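Local structure of proteasome protein (Corynebacterium glutamicum ATCC 13032, 2P90) at residues A31-Y35 with P110-L114; A36-V42 with L138-P142; D98-F104 with A225-P230; V145-R149 with H242-M246; P150-T154 with Y210-K216. The protein is of unknown function but belongs to the PAC2 family, whose relatives include proteasome assembly chaperones, so that a role linked to the proteasome is conceivable though unproven. One frame throughout, in Å; residues are numbered along the deposited sequence.

Interaction 1: A31-Y35 with P110-L114; sequences ALQGY and PEPDL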
# COMPACT_ATOMS: atom_id res chain seq x y z
N ALA B 31 -18.67 2.16 11.54
CA ALA B 31 -17.59 3.09 11.91
C ALA B 31 -16.21 2.51 11.52
O ALA B 31 -15.53 1.91 12.37
CB ALA B 31 -17.64 3.35 13.41
N LEU B 32 -15.78 2.73 10.27
CA LEU B 32 -14.49 2.17 9.77
C LEU B 32 -13.42 3.22 9.72
O LEU B 32 -13.59 4.25 9.07
CB LEU B 32 -14.63 1.53 8.36
CG LEU B 32 -15.69 0.45 8.16
CD1 LEU B 32 -15.70 -0.03 6.68
CD2 LEU B 32 -15.52 -0.76 9.15
N GLN B 33 -12.31 2.93 10.39
CA GLN B 33 -11.20 3.86 10.50
C GLN B 33 -10.27 3.65 9.28
O GLN B 33 -10.06 2.52 8.83
CB GLN B 33 -10.52 3.64 11.86
CG GLN B 33 -9.45 4.67 12.26
CD GLN B 33 -8.57 4.20 13.48
OE1 GLN B 33 -9.00 3.33 14.28
NE2 GLN B 33 -7.37 4.78 13.63
N GLY B 34 -9.79 4.73 8.68
CA GLY B 34 -8.85 4.64 7.58
C GLY B 34 -9.21 5.41 6.33
O GLY B 34 -8.39 5.55 5.40
N TYR B 35 -10.41 5.96 6.31
CA TYR B 35 -10.91 6.68 5.15
C TYR B 35 -11.19 8.15 5.42
O TYR B 35 -10.52 9.03 4.85
CB TYR B 35 -12.16 5.98 4.59
CG TYR B 35 -12.79 6.75 3.47
CD1 TYR B 35 -12.04 7.08 2.32
CD2 TYR B 35 -14.10 7.19 3.55
CE1 TYR B 35 -12.60 7.79 1.27
CE2 TYR B 35 -14.68 7.93 2.49
CZ TYR B 35 -13.92 8.21 1.36
OH TYR B 35 -14.47 8.92 0.31
N PRO B 110 -10.73 -1.35 11.59
CA PRO B 110 -10.10 -0.76 10.39
C PRO B 110 -10.90 -0.95 9.10
O PRO B 110 -11.42 -2.07 8.86
CB PRO B 110 -8.80 -1.55 10.27
CG PRO B 110 -9.12 -2.88 10.96
CD PRO B 110 -9.91 -2.47 12.12
N GLU B 111 -11.00 0.09 8.27
CA GLU B 111 -11.49 -0.09 6.90
C GLU B 111 -10.59 -1.16 6.24
O GLU B 111 -9.38 -0.98 6.25
CB GLU B 111 -11.39 1.21 6.10
CG GLU B 111 -11.62 1.03 4.61
CD GLU B 111 -11.48 2.29 3.78
OE1 GLU B 111 -10.47 3.04 3.94
OE2 GLU B 111 -12.38 2.52 2.93
N PRO B 112 -11.15 -2.25 5.67
CA PRO B 112 -10.25 -3.22 4.94
C PRO B 112 -9.41 -2.59 3.84
O PRO B 112 -9.90 -1.72 3.11
CB PRO B 112 -11.25 -4.20 4.31
CG PRO B 112 -12.43 -4.18 5.30
CD PRO B 112 -12.55 -2.71 5.70
N ASP B 113 -8.15 -3.03 3.69
CA ASP B 113 -7.34 -2.65 2.52
C ASP B 113 -7.78 -3.49 1.29
O ASP B 113 -7.71 -3.02 0.15
CB ASP B 113 -5.85 -2.90 2.75
CG ASP B 113 -5.27 -2.10 3.87
OD1 ASP B 113 -4.93 -0.89 3.66
OD2 ASP B 113 -5.06 -2.68 4.95
N LEU B 114 -8.25 -4.72 1.53
CA LEU B 114 -8.43 -5.72 0.49
C LEU B 114 -9.87 -6.26 0.42
O LEU B 114 -10.64 -6.17 1.40
CB LEU B 114 -7.46 -6.90 0.73
CG LEU B 114 -5.99 -6.59 1.16
CD1 LEU B 114 -5.25 -7.83 1.53
CD2 LEU B 114 -5.19 -5.77 0.10
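Glu-111 reaches Tyr-35 because its CG stands anti to the backbone N (chi1 169°) and the chain beyond stays extended, so that the carboxylate arrives beside CB of Tyr-35. The tyrosine has the same first torsion (chi1 175°), which sends its ring away from the 110-114 segment and leaves CB as the point of contact. The setting is the end of two parallel neighbouring strands in the mixed central sheet of this PAC2-family fold: a parallel bridge between Gln-33 and Pro-110 continues the pairing of strands 27-33 and 103-108 to where both chains run out into loops. One nearly straight hydrogen bond closes it, from Glu-111 N to Gln-33 O at 2.7 Å. On the side of Leu-32, the contact is apolar: its CB lies 3.8 Å from Glu-111 CA, and its branch CD1 comes 4.3 Å from CD of Pro-112. Gly-34 follows with positive phi, a backbone conformation that glycine takes readily. The carboxylate of Glu-111 is a subunit-interface group as well, forming salt bridges with Arg-70 and Arg-73 of the second subunit and accepting a bond from Ala-179 N; such a surround would probably favour its ionised form. That Arg-70 serves two acceptors, with NE to Glu-111 OE1 and NH2 to Gly-34 O. Within the contact, Glu-111 OE1 stops 3.5 Å from Tyr-35 CB.

Interaction 2: A36-V42 with L138-P142; sequences ADAGHAV and LYAAP
Ala-140 forms the apolar centre, its methyl meeting that of Ala-41 at 4.0 Å (CB to CB) and that of Ala-38 at a similar separation. Small side chains allow the loop and the first turn of helix 41-52 to lie close upon strand 134-143. Val-42 extends the patch: with CG1 anti to the backbone N (chi1 171°), the other branch, CG2, is turned to the strand and rests 3.6 Å from Leu-138 O and near CB of the same leucine. At the other end Ala-38 CB touches the proline ring at CD of Pro-142, 4.0 Å away. Ala-36 CB approaches the edge of the Tyr-139 ring near its plane and packs on Tyr-139 CB. Around this apolar band the backbones make a single beta bridge, Asp-37 with Ala-140. Ala-140 N donates to Ala-36 O at 3.0 Å, and Ala-38 N donates to Ala-140 O at 3.2 Å. Further out, Asp-37 turns away from the strand and accepts a bond from Gly-34 N through OD2, while the hydroxyl of Tyr-139 is paired with Glu-184 and Ser-180. This is a beta-to-alpha connection of an alpha/beta fold: the loop leaving strand 27-33 crosses the end of neighbouring strand 134-143, with His-40 at the N-cap position, right before helix 41-52, while Ala-41 also packs on helix 211-225 and Ala-140 on strand 194-202.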
# COMPACT_ATOMS: atom_id res chain seq x y z
N ALA B 36 -12.18 8.44 6.27
CA ALA B 36 -12.58 9.82 6.56
C ALA B 36 -12.49 10.06 8.07
O ALA B 36 -13.47 9.89 8.82
CB ALA B 36 -13.98 10.09 6.04
N ASP B 37 -11.31 10.45 8.51
CA ASP B 37 -11.02 10.47 9.95
C ASP B 37 -10.68 11.86 10.55
O ASP B 37 -9.98 11.92 11.58
CB ASP B 37 -9.90 9.48 10.28
CG ASP B 37 -10.25 8.04 9.86
OD1 ASP B 37 -11.29 7.47 10.34
OD2 ASP B 37 -9.49 7.50 9.03
N ALA B 38 -11.18 12.92 9.91
CA ALA B 38 -10.98 14.29 10.41
C ALA B 38 -11.40 14.42 11.88
O ALA B 38 -12.48 13.98 12.26
CB ALA B 38 -11.73 15.30 9.55
N GLY B 39 -10.51 14.96 12.71
CA GLY B 39 -10.77 15.10 14.14
C GLY B 39 -10.86 13.78 14.89
O GLY B 39 -11.24 13.75 16.09
N HIS B 40 -10.53 12.68 14.17
CA HIS B 40 -10.51 11.32 14.73
C HIS B 40 -11.90 10.89 15.14
O HIS B 40 -12.06 10.06 16.03
CB HIS B 40 -9.62 11.25 15.97
CG HIS B 40 -8.22 11.67 15.72
ND1 HIS B 40 -7.17 10.79 15.79
CD2 HIS B 40 -7.69 12.87 15.38
CE1 HIS B 40 -6.05 11.43 15.48
NE2 HIS B 40 -6.34 12.69 15.23
N ALA B 41 -12.90 11.46 14.46
CA ALA B 41 -14.27 11.42 14.96
C ALA B 41 -15.01 10.10 14.74
O ALA B 41 -15.95 9.77 15.48
CB ALA B 41 -15.06 12.62 14.43
N VAL B 42 -14.59 9.34 13.73
CA VAL B 42 -15.19 8.01 13.47
C VAL B 42 -14.72 7.00 14.53
O VAL B 42 -15.54 6.35 15.19
CB VAL B 42 -14.94 7.53 12.00
CG1 VAL B 42 -15.36 6.06 11.80
CG2 VAL B 42 -15.70 8.41 11.02
N LEU B 138 -20.46 6.14 9.00
CA LEU B 138 -19.96 7.39 9.53
C LEU B 138 -18.70 7.86 8.82
O LEU B 138 -17.83 7.05 8.51
CB LEU B 138 -19.68 7.24 11.02
CG LEU B 138 -20.80 6.66 11.88
CD1 LEU B 138 -20.37 6.70 13.35
CD2 LEU B 138 -22.17 7.38 11.65
N TYR B 139 -18.62 9.18 8.57
CA TYR B 139 -17.52 9.82 7.84
C TYR B 139 -17.22 11.12 8.58
O TYR B 139 -18.13 11.73 9.10
CB TYR B 139 -17.95 10.16 6.42
CG TYR B 139 -18.48 8.98 5.65
CD1 TYR B 139 -17.61 8.21 4.86
CD2 TYR B 139 -19.84 8.61 5.69
CE1 TYR B 139 -18.06 7.12 4.17
CE2 TYR B 139 -20.31 7.51 4.98
CZ TYR B 139 -19.40 6.77 4.23
OH TYR B 139 -19.77 5.67 3.50
N ALA B 140 -15.95 11.51 8.67
CA ALA B 140 -15.58 12.84 9.16
C ALA B 140 -14.69 13.50 8.10
O ALA B 140 -13.59 12.98 7.75
CB ALA B 140 -14.88 12.77 10.48
N ALA B 141 -15.17 14.63 7.57
CA ALA B 141 -14.44 15.33 6.50
C ALA B 141 -13.89 16.64 6.96
O ALA B 141 -14.57 17.36 7.67
CB ALA B 141 -15.34 15.54 5.23
N PRO B 142 -12.65 16.97 6.53
CA PRO B 142 -12.13 18.30 6.85
C PRO B 142 -12.86 19.29 5.96
O PRO B 142 -12.96 19.07 4.75
CB PRO B 142 -10.65 18.22 6.46
CG PRO B 142 -10.55 17.07 5.46
CD PRO B 142 -11.73 16.18 5.68

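Interaction 3: D98-F104 with A225-P230; sequences DNDNKPF and ADLNLP
Asp-98 and Asn-228 are joined by a nearly straight hydrogen bond, Asn-228 N to Asp-98 OD2 at 3.0 Å, which meets the carboxylate from above its plane. Beside it, Asn-99 N donates to Asn-228 O at 2.9 Å. The two asparagine side chains cross at about a right angle, their amide planes 84° apart: Asn-99 ND2 gives a hydrogen to Asn-228 OD1 at 3.1 Å, and Asn-228 ND2 gives a weak one to Asp-100 OD2. Lys-102, extended beyond CG, brings NZ to Asp-226 O at 3.2 Å and makes a long salt bridge with that residue's carboxylate. A type I beta turn from Asp-98 to Asn-101 shapes this face, linking antiparallel strands 92-97 and 103-108 as a beta hairpin; the other oxygen of Asp-98, OD1, accepts from the backbone N of Lys-102, the residue just past the turn. The partner is the loop between helices 211-225 and 232-250. Next to the polar layer Leu-227 lays CD1 over one face of the Phe-104 ring, 4.0 Å from its centroid, in a CH-pi contact, while CD2 touches CD2 of the same ring at 3.6 Å. Leu-229 CD2 approaches Phe-104 CE2 at 4.2 Å, and the proline ring of Pro-230 lies against the amide of Asn-99.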
# COMPACT_ATOMS: atom_id res chain seq x y z
N ASP B 98 -27.92 0.57 24.61
CA ASP B 98 -27.98 1.95 25.13
C ASP B 98 -28.39 2.02 26.62
O ASP B 98 -28.56 0.98 27.28
CB ASP B 98 -28.87 2.84 24.26
CG ASP B 98 -30.38 2.53 24.40
OD1 ASP B 98 -30.81 1.73 25.29
OD2 ASP B 98 -31.16 3.12 23.60
N ASN B 99 -28.55 3.24 27.14
CA ASN B 99 -28.87 3.43 28.57
C ASN B 99 -30.17 2.71 29.02
O ASN B 99 -30.32 2.35 30.19
CB ASN B 99 -28.93 4.91 28.89
CG ASN B 99 -27.55 5.55 28.99
OD1 ASN B 99 -26.57 4.91 29.35
ND2 ASN B 99 -27.49 6.86 28.68
N ASP B 100 -31.08 2.48 28.08
CA ASP B 100 -32.32 1.71 28.34
C ASP B 100 -32.21 0.23 27.96
O ASP B 100 -33.23 -0.45 27.86
CB ASP B 100 -33.48 2.35 27.57
CG ASP B 100 -33.75 3.79 28.02
OD1 ASP B 100 -33.93 4.00 29.25
OD2 ASP B 100 -33.73 4.69 27.16
N ASN B 101 -31.00 -0.26 27.73
CA ASN B 101 -30.79 -1.66 27.33
C ASN B 101 -31.43 -1.99 25.95
O ASN B 101 -31.68 -3.15 25.63
CB ASN B 101 -31.28 -2.60 28.45
CG ASN B 101 -30.73 -4.01 28.32
OD1 ASN B 101 -29.52 -4.25 28.51
ND2 ASN B 101 -31.63 -4.97 28.02
N LYS B 102 -31.68 -0.96 25.15
CA LYS B 102 -32.13 -1.15 23.78
C LYS B 102 -30.95 -1.52 22.85
O LYS B 102 -29.95 -0.77 22.78
CB LYS B 102 -32.81 0.12 23.27
CG LYS B 102 -33.47 -0.04 21.91
CD LYS B 102 -34.07 1.26 21.41
CE LYS B 102 -34.24 1.17 19.89
NZ LYS B 102 -35.29 2.08 19.35
N PRO B 103 -31.05 -2.68 22.14
CA PRO B 103 -29.92 -3.15 21.32
C PRO B 103 -29.73 -2.38 20.02
O PRO B 103 -30.69 -2.00 19.36
CB PRO B 103 -30.29 -4.61 21.01
CG PRO B 103 -31.81 -4.66 21.10
CD PRO B 103 -32.20 -3.62 22.11
N PHE B 104 -28.47 -2.15 19.66
CA PHE B 104 -28.12 -1.82 18.29
C PHE B 104 -26.83 -2.53 17.89
O PHE B 104 -26.10 -3.11 18.73
CB PHE B 104 -28.03 -0.31 18.05
CG PHE B 104 -26.95 0.38 18.85
CD1 PHE B 104 -25.74 0.73 18.24
CD2 PHE B 104 -27.15 0.69 20.20
CE1 PHE B 104 -24.75 1.40 18.97
CE2 PHE B 104 -26.18 1.34 20.95
CZ PHE B 104 -24.96 1.70 20.33
N ALA B 225 -31.87 6.66 15.24
CA ALA B 225 -32.01 5.26 15.57
C ALA B 225 -32.79 5.13 16.87
O ALA B 225 -33.00 4.01 17.36
CB ALA B 225 -30.63 4.62 15.70
N ASP B 226 -33.20 6.28 17.43
CA ASP B 226 -33.93 6.33 18.69
C ASP B 226 -33.15 5.63 19.80
O ASP B 226 -33.61 4.62 20.36
CB ASP B 226 -35.36 5.74 18.53
CG ASP B 226 -36.28 6.04 19.73
OD1 ASP B 226 -36.03 7.02 20.49
OD2 ASP B 226 -37.27 5.28 19.90
N LEU B 227 -31.97 6.17 20.10
CA LEU B 227 -31.07 5.59 21.12
C LEU B 227 -30.79 6.60 22.22
O LEU B 227 -30.75 7.80 21.97
CB LEU B 227 -29.74 5.10 20.49
CG LEU B 227 -29.75 4.08 19.33
CD1 LEU B 227 -28.41 4.05 18.53
CD2 LEU B 227 -30.15 2.66 19.78
N ASN B 228 -30.60 6.10 23.44
CA ASN B 228 -30.25 6.93 24.59
C ASN B 228 -28.78 6.71 24.97
O ASN B 228 -28.43 5.72 25.63
CB ASN B 228 -31.24 6.67 25.77
CG ASN B 228 -30.82 7.37 27.11
OD1 ASN B 228 -29.85 8.14 27.18
ND2 ASN B 228 -31.57 7.07 28.18
N LEU B 229 -27.93 7.65 24.56
CA LEU B 229 -26.47 7.48 24.68
C LEU B 229 -25.78 8.33 25.76
O LEU B 229 -26.01 9.52 25.83
CB LEU B 229 -25.80 7.67 23.30
CG LEU B 229 -26.31 6.74 22.18
CD1 LEU B 229 -25.65 7.08 20.84
CD2 LEU B 229 -26.10 5.26 22.52
N PRO B 230 -24.89 7.74 26.56
CA PRO B 230 -24.23 8.61 27.53
C PRO B 230 -23.17 9.48 26.83
O PRO B 230 -22.14 8.99 26.38
CB PRO B 230 -23.58 7.62 28.51
CG PRO B 230 -23.41 6.34 27.74
CD PRO B 230 -24.39 6.36 26.61

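Interaction 4: V145-R149 with H242-M246; sequences VPHTR and HRQLM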
# COMPACT_ATOMS: atom_id res chain seq x y z
N VAL B 145 -15.02 25.32 7.55
CA VAL B 145 -15.98 25.70 8.57
C VAL B 145 -15.12 26.08 9.77
O VAL B 145 -13.99 25.57 9.91
CB VAL B 145 -16.97 24.54 8.95
CG1 VAL B 145 -17.87 24.17 7.77
CG2 VAL B 145 -16.25 23.30 9.54
N PRO B 146 -15.62 27.00 10.62
CA PRO B 146 -14.85 27.44 11.80
C PRO B 146 -15.12 26.64 13.08
O PRO B 146 -16.21 26.10 13.25
CB PRO B 146 -15.33 28.88 12.00
CG PRO B 146 -16.73 28.92 11.40
CD PRO B 146 -16.90 27.73 10.48
N HIS B 147 -14.14 26.60 13.99
CA HIS B 147 -14.38 26.01 15.32
C HIS B 147 -15.38 26.79 16.15
O HIS B 147 -15.86 26.30 17.19
CB HIS B 147 -13.05 25.82 16.11
CG HIS B 147 -12.47 27.09 16.64
ND1 HIS B 147 -11.61 27.88 15.90
CD2 HIS B 147 -12.59 27.69 17.85
CE1 HIS B 147 -11.25 28.93 16.63
NE2 HIS B 147 -11.83 28.84 17.81
N THR B 148 -15.69 28.01 15.70
CA THR B 148 -16.55 28.96 16.44
C THR B 148 -18.04 28.84 16.09
O THR B 148 -18.85 29.65 16.51
CB THR B 148 -16.09 30.42 16.21
OG1 THR B 148 -15.92 30.64 14.81
CG2 THR B 148 -14.72 30.72 16.94
N ARG B 149 -18.40 27.83 15.30
CA ARG B 149 -19.79 27.61 14.88
C ARG B 149 -20.19 26.15 15.15
O ARG B 149 -19.32 25.27 15.15
CB ARG B 149 -19.96 27.95 13.40
CG ARG B 149 -19.84 29.43 13.10
CD ARG B 149 -21.04 30.17 13.68
NE ARG B 149 -21.07 31.58 13.30
CZ ARG B 149 -20.47 32.56 13.98
NH1 ARG B 149 -19.76 32.33 15.10
NH2 ARG B 149 -20.57 33.80 13.52
N HIS B 242 -12.24 23.51 22.60
CA HIS B 242 -12.66 24.85 22.23
C HIS B 242 -11.81 25.95 22.92
O HIS B 242 -11.37 26.91 22.26
CB HIS B 242 -14.15 25.05 22.54
CG HIS B 242 -14.71 26.31 21.95
ND1 HIS B 242 -14.87 26.48 20.59
CD2 HIS B 242 -15.14 27.45 22.54
CE1 HIS B 242 -15.37 27.68 20.36
NE2 HIS B 242 -15.54 28.29 21.53
N ARG B 243 -11.59 25.79 24.22
CA ARG B 243 -10.81 26.75 24.99
C ARG B 243 -9.36 26.82 24.54
O ARG B 243 -8.78 27.92 24.45
CB ARG B 243 -10.94 26.51 26.50
CG ARG B 243 -12.36 26.72 27.06
CD ARG B 243 -12.41 26.75 28.61
NE ARG B 243 -12.05 25.47 29.24
CZ ARG B 243 -12.92 24.52 29.61
NH1 ARG B 243 -14.23 24.69 29.42
NH2 ARG B 243 -12.47 23.40 30.18
N GLN B 244 -8.78 25.67 24.20
CA GLN B 244 -7.42 25.67 23.64
C GLN B 244 -7.35 26.39 22.30
O GLN B 244 -6.36 27.07 21.97
CB GLN B 244 -6.87 24.25 23.54
CG GLN B 244 -6.86 23.53 24.88
CD GLN B 244 -6.61 22.02 24.75
OE1 GLN B 244 -7.34 21.31 24.04
NE2 GLN B 244 -5.59 21.53 25.46
N LEU B 245 -8.44 26.27 21.54
CA LEU B 245 -8.57 26.90 20.24
C LEU B 245 -8.83 28.39 20.37
O LEU B 245 -8.33 29.16 19.57
CB LEU B 245 -9.69 26.23 19.44
CG LEU B 245 -9.45 25.21 18.31
CD1 LEU B 245 -8.04 24.58 18.22
CD2 LEU B 245 -10.54 24.16 18.38
N MET B 246 -9.63 28.78 21.36
CA MET B 246 -9.86 30.21 21.60
C MET B 246 -8.54 30.91 21.92
O MET B 246 -8.20 31.93 21.32
CB MET B 246 -10.87 30.44 22.72
CG MET B 246 -12.33 30.13 22.37
SD MET B 246 -13.43 30.17 23.83
CE MET B 246 -14.26 31.76 23.64
O HOH W 1 -14.34 24.00 18.94
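Leu-245 packs on a face of His-147: its CB lies over the imidazole, 3.8 Å from the ring centroid and 21° off the normal, as a CH-pi contact. The histidine holds its CG between its own backbone N and carbonyl carbon (chi1 74°), a setting that swings the ring out of the turn and toward helix 232-250. Its opposite face is covered by CG2 of the following residue, Thr-148, so the ring is sandwiched between two aliphatic groups. Leu-245 slides past it in the reverse direction, and its CD2 reaches CB of His-147 at 3.8 Å. His-242 comes in from the side; with its CG anti to the backbone N, the ring is carried off the helix to the edge of the His-147 imidazole. The two imidazoles are oblique, with planes at 59°, and CE1 of His-242 lies 3.7 Å from CD2 of His-147. No direct hydrogen bond crosses the contact; instead one water donates to His-147 O at 3.3 Å and is hydrogen-bonded to His-242 ND1 at 3.0 Å, in the plane of that ring. ND1 of His-147 is bonded to the hydroxyl of Tyr-204, which helps fix the ring's rotation. The arrangement is loop-on-helix packing at the periphery of the fold: a type I beta turn, Pro-146 to Arg-149, in the connection between strands 134-143 and 153-157, set against the side of helix 232-250.

Interaction 5: P150-T154 with Y210-K216; sequences PTVVT and YPAATLK
Thr-151 and Ala-213 mark the closest backbone approach, their CA atoms 6.2 Å apart, where an extended segment leading into strand 153-157 passes the first turns of helix 211-225. This is helix-on-sheet packing of an alpha/beta fold, at an outermost strand of the mixed sheet within this chain. The helical spacing puts Ala-212 and Lys-216, one turn apart, with their CB atoms toward the strand side, and the Lys-216 N to Ala-212 O bond runs between them. Thr-151 does most of the touching with its two branches. CG2, anti to the backbone N, lies 3.9 Å from Lys-216 CB and near the CA of Ala-213; OG1 faces Ala-212 CB at 3.8 Å and comes to the edge of the Tyr-210 ring, close to its plane, at CE2. Lys-216 bends at chi2, chi3 and chi4, so its chain curls back over the Thr-151 carbonyl instead of running straight out. NZ gives only a weak hydrogen bond to Thr-151 O, 3.4 Å long, its strongest polar partner being the carboxylate of Asp-165. The aliphatic part of the lysine also packs on Val-153, whose CG2 rests 3.5 Å from Lys-216 CG.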
# COMPACT_ATOMS: atom_id res chain seq x y z
N PRO B 150 -21.50 25.88 15.38
CA PRO B 150 -21.91 24.48 15.63
C PRO B 150 -21.40 23.52 14.54
O PRO B 150 -21.25 23.93 13.38
CB PRO B 150 -23.44 24.53 15.63
CG PRO B 150 -23.81 25.99 15.89
CD PRO B 150 -22.64 26.83 15.40
N THR B 151 -21.12 22.27 14.94
CA THR B 151 -20.70 21.21 14.01
C THR B 151 -21.86 20.65 13.17
O THR B 151 -22.86 20.15 13.69
CB THR B 151 -19.93 20.07 14.74
OG1 THR B 151 -18.73 20.60 15.30
CG2 THR B 151 -19.54 18.97 13.77
N VAL B 152 -21.70 20.74 11.86
CA VAL B 152 -22.71 20.27 10.94
C VAL B 152 -22.48 18.81 10.49
O VAL B 152 -21.34 18.34 10.42
CB VAL B 152 -22.76 21.20 9.73
CG1 VAL B 152 -23.50 20.54 8.56
CG2 VAL B 152 -23.40 22.53 10.13
N VAL B 153 -23.59 18.12 10.23
CA VAL B 153 -23.61 16.79 9.65
C VAL B 153 -24.48 16.81 8.38
O VAL B 153 -25.63 17.26 8.40
CB VAL B 153 -24.12 15.74 10.67
CG1 VAL B 153 -24.57 14.43 9.96
CG2 VAL B 153 -23.05 15.41 11.65
N THR B 154 -23.93 16.31 7.28
CA THR B 154 -24.72 16.13 6.07
C THR B 154 -25.00 14.64 5.83
O THR B 154 -24.28 13.80 6.35
CB THR B 154 -24.07 16.79 4.84
OG1 THR B 154 -22.73 16.35 4.74
CG2 THR B 154 -24.05 18.30 4.98
N TYR B 210 -11.02 16.24 17.54
CA TYR B 210 -12.03 17.30 17.61
C TYR B 210 -13.35 16.70 18.14
O TYR B 210 -14.24 16.35 17.37
CB TYR B 210 -12.18 18.00 16.25
CG TYR B 210 -12.91 19.31 16.33
CD1 TYR B 210 -12.30 20.44 16.88
CD2 TYR B 210 -14.22 19.42 15.87
CE1 TYR B 210 -12.99 21.66 16.96
CE2 TYR B 210 -14.91 20.59 15.95
CZ TYR B 210 -14.30 21.71 16.49
OH TYR B 210 -15.01 22.88 16.54
N PRO B 211 -13.45 16.53 19.47
CA PRO B 211 -14.63 15.88 20.10
C PRO B 211 -16.00 16.43 19.79
O PRO B 211 -16.98 15.69 19.87
CB PRO B 211 -14.34 15.97 21.60
CG PRO B 211 -12.85 16.11 21.70
CD PRO B 211 -12.41 16.87 20.46
N ALA B 212 -16.13 17.71 19.44
CA ALA B 212 -17.45 18.25 19.06
C ALA B 212 -18.05 17.45 17.86
O ALA B 212 -19.28 17.27 17.74
CB ALA B 212 -17.37 19.76 18.76
N ALA B 213 -17.17 16.93 17.00
CA ALA B 213 -17.59 16.16 15.83
C ALA B 213 -18.02 14.74 16.21
O ALA B 213 -19.02 14.24 15.71
CB ALA B 213 -16.51 16.16 14.81
N THR B 214 -17.28 14.10 17.10
CA THR B 214 -17.68 12.81 17.65
C THR B 214 -19.08 12.94 18.24
O THR B 214 -19.99 12.22 17.82
CB THR B 214 -16.69 12.36 18.73
OG1 THR B 214 -15.36 12.45 18.21
CG2 THR B 214 -16.98 10.91 19.24
N LEU B 215 -19.24 13.91 19.15
CA LEU B 215 -20.53 14.27 19.76
C LEU B 215 -21.65 14.44 18.74
O LEU B 215 -22.71 13.82 18.84
CB LEU B 215 -20.38 15.56 20.59
CG LEU B 215 -21.51 16.01 21.52
CD1 LEU B 215 -21.93 14.94 22.58
CD2 LEU B 215 -21.12 17.28 22.25
N LYS B 216 -21.38 15.26 17.73
CA LYS B 216 -22.33 15.45 16.65
C LYS B 216 -22.71 14.14 15.96
O LYS B 216 -23.90 13.88 15.77
CB LYS B 216 -21.82 16.50 15.66
CG LYS B 216 -22.90 17.05 14.73
CD LYS B 216 -24.11 17.58 15.53
CE LYS B 216 -25.43 17.34 14.78
NZ LYS B 216 -25.75 18.44 13.82

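Interactions 1, 2, 3 and 5 all reach the mixed central sheet, whereas interaction 4 lies at its periphery, on the surface. Interaction 2 is the buried one, made largely of alanine methyls and backbone bonds; interaction 1 joins it through strand 27-33 and the loop that follows, but faces another subunit and so carries charge. Interaction 5 touches interaction 2 through helix 211-225, and interaction 4 through Tyr-210, which lies against His-147 and Leu-245. Interaction 3, about 25 Å from interaction 1 between centres and on the other side of the chain's centre, pairs a hairpin turn and the start of strand 103-108 with an interhelical loop, polar side chains outside and Phe-104 packing inside. In interaction 4 a water links His-147 O to His-242 ND1.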